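Local coordinates for CofB (Escherichia coli, PDB 5AX6), which serves as the minor pilin of the CFA/III type IVb pilus, a homotrimer that probably takes part in pilus assembly, at residues A[278-283]-A[297-302]. Sequence-based numbering, arbitrary orientation.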
loop_
_atom_site.group_PDB
_atom_site.type_symbol
_atom_site.label_atom_id
_atom_site.label_comp_id
_atom_site.label_asym_id
_atom_site.label_seq_id
_atom_site.Cartn_x
_atom_site.Cartn_y
_atom_site.Cartn_z
ATOM N N SER A 278 -18.678 -7.059 2.273
ATOM C CA SER A 278 -17.829 -8.233 2.215
ATOM C C SER A 278 -16.520 -7.920 2.945
ATOM O O SER A 278 -16.222 -6.759 3.206
ATOM C CB SER A 278 -17.576 -8.633 0.759
ATOM O OG SER A 278 -17.025 -9.931 0.674
ATOM N N ASN A 279 -15.757 -8.947 3.303
ATOM C CA ASN A 279 -14.480 -8.742 3.983
ATOM C C ASN A 279 -13.347 -9.061 3.024
ATOM O O ASN A 279 -12.800 -10.160 3.050
ATOM C CB ASN A 279 -14.404 -9.609 5.248
ATOM C CG ASN A 279 -13.126 -9.396 6.047
ATOM O OD1 ASN A 279 -12.300 -8.535 5.729
ATOM N ND2 ASN A 279 -12.967 -10.181 7.107
ATOM N N GLU A 280 -13.021 -8.108 2.152
ATOM C CA GLU A 280 -12.002 -8.332 1.123
ATOM C C GLU A 280 -11.185 -7.058 0.924
ATOM O O GLU A 280 -11.347 -6.352 -0.070
ATOM C CB GLU A 280 -12.648 -8.790 -0.197
ATOM C CG GLU A 280 -13.269 -10.191 -0.120
ATOM C CD GLU A 280 -13.870 -10.685 -1.441
ATOM O OE1 GLU A 280 -14.052 -9.880 -2.386
ATOM O OE2 GLU A 280 -14.155 -11.899 -1.532
ATOM N N PRO A 281 -10.304 -6.761 1.885
ATOM C CA PRO A 281 -9.580 -5.485 1.840
ATOM C C PRO A 281 -8.671 -5.433 0.629
ATOM O O PRO A 281 -8.076 -6.448 0.260
ATOM C CB PRO A 281 -8.776 -5.488 3.143
ATOM C CG PRO A 281 -8.626 -6.936 3.487
ATOM C CD PRO A 281 -9.906 -7.584 3.036
ATOM N N GLY A 282 -8.584 -4.271 0.006
ATOM C CA GLY A 282 -7.781 -4.154 -1.187
ATOM C C GLY A 282 -7.001 -2.866 -1.282
ATOM O O GLY A 282 -7.457 -1.792 -0.859
ATOM N N LEU A 283 -5.792 -2.980 -1.816
ATOM C CA LEU A 283 -5.003 -1.823 -2.199
ATOM C C LEU A 283 -5.079 -1.690 -3.706
ATOM O O LEU A 283 -4.823 -2.655 -4.432
ATOM C CB LEU A 283 -3.551 -1.973 -1.748
ATOM C CG LEU A 283 -3.279 -1.951 -0.244
ATOM C CD1 LEU A 283 -1.912 -2.552 0.046
ATOM C CD2 LEU A 283 -3.356 -0.526 0.294
ATOM N N THR A 297 -6.294 -7.640 -3.755
ATOM C CA THR A 297 -7.339 -7.869 -2.771
ATOM C C THR A 297 -7.151 -9.189 -2.050
ATOM O O THR A 297 -6.799 -10.190 -2.672
ATOM C CB THR A 297 -8.708 -7.867 -3.450
ATOM O OG1 THR A 297 -8.866 -6.635 -4.161
ATOM C CG2 THR A 297 -9.829 -8.038 -2.436
ATOM N N GLN A 298 -7.396 -9.200 -0.744
ATOM C CA GLN A 298 -7.288 -10.438 0.011
ATOM C C GLN A 298 -8.626 -11.158 0.013
ATOM O O GLN A 298 -9.654 -10.562 0.340
ATOM C CB GLN A 298 -6.839 -10.183 1.448
ATOM C CG GLN A 298 -6.483 -11.480 2.182
ATOM C CD GLN A 298 -6.126 -11.229 3.633
ATOM O OE1 GLN A 298 -6.480 -10.190 4.189
ATOM N NE2 GLN A 298 -5.420 -12.176 4.254
ATOM N N ILE A 299 -8.614 -12.431 -0.364
ATOM C CA ILE A 299 -9.847 -13.213 -0.435
ATOM C C ILE A 299 -9.688 -14.545 0.311
ATOM O O ILE A 299 -8.577 -14.998 0.587
ATOM C CB ILE A 299 -10.273 -13.485 -1.896
ATOM C CG1 ILE A 299 -9.189 -14.275 -2.631
ATOM C CG2 ILE A 299 -10.609 -12.174 -2.620
ATOM C CD1 ILE A 299 -9.559 -14.661 -4.049
ATOM N N GLU A 300 -10.812 -15.162 0.651
ATOM C CA GLU A 300 -10.783 -16.422 1.371
ATOM C C GLU A 300 -10.383 -17.548 0.434
ATOM O O GLU A 300 -10.697 -17.515 -0.753
ATOM C CB GLU A 300 -12.155 -16.719 1.984
ATOM C CG GLU A 300 -12.525 -15.820 3.136
ATOM C CD GLU A 300 -11.899 -16.254 4.457
ATOM O OE1 GLU A 300 -11.015 -17.148 4.462
ATOM O OE2 GLU A 300 -12.303 -15.696 5.501
ATOM N N GLY A 301 -9.686 -18.536 0.977
ATOM C CA GLY A 301 -9.338 -19.726 0.230
ATOM C C GLY A 301 -9.176 -20.920 1.150
ATOM O O GLY A 301 -9.459 -20.847 2.342
ATOM N N LYS A 302 -8.705 -22.025 0.592
ATOM C CA LYS A 302 -8.450 -23.228 1.364
ATOM C C LYS A 302 -7.071 -23.768 1.014
ATOM O O LYS A 302 -6.661 -23.712 -0.150
ATOM C CB LYS A 302 -9.523 -24.281 1.074
ATOM C CG LYS A 302 -10.942 -23.859 1.428
ATOM C CD LYS A 302 -11.294 -24.246 2.859
ATOM C CE LYS A 302 -12.764 -23.976 3.162
ATOM N NZ LYS A 302 -12.933 -22.966 4.253
HETATM O O HOH W 1 -13.346 -13.800 0.297
#
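Glu-280 is the first residue of 278-283 to meet strand 294-302 closely, and it shows how a hairpin can be held by backbone and water where its ladder frays. Its CA lies 3.3 Å from the O of Gln-298 in a CA-H...O contact. With CG anti to the carbonyl carbon (chi1 -68°) and the chain extended beyond it, the Glu-280 and Ile-299 side chains run across each other, OE2 3.7 Å from the branch methyl CG2. The same OE2 accepts a bond of 2.8 Å from a water that in turn accepts one from Glu-300 N, a bridge between the diverging strands. On the backbone side, Glu-280 O faces the methyl CG2 of Thr-297 at 3.3 Å. Pro-281 supplies the direct link: its O accepts from Gln-298 N at 3.0 Å, nearly straight at 167°, and also meets Thr-297 CA at 3.4 Å in a second CA-H...O contact. Its ring CG sits 4.0 Å from Gln-298 OE1, while NE2 of the same amide hydrogen-bonds Ser-310 OG on strand 308-315. Gly-282 then forms an antiparallel non-hydrogen-bonded pair with Thr-297, and a parallel ladder with the second subunit extends the sheet beyond strand 282-285, outermost within the chain. Gln-298 O is buried without a conventional partner, so Glu-280 CA-H may offer weak compensation. With one direct hydrogen bond here, this hairpin end probably depends on neighbouring strand and subunit.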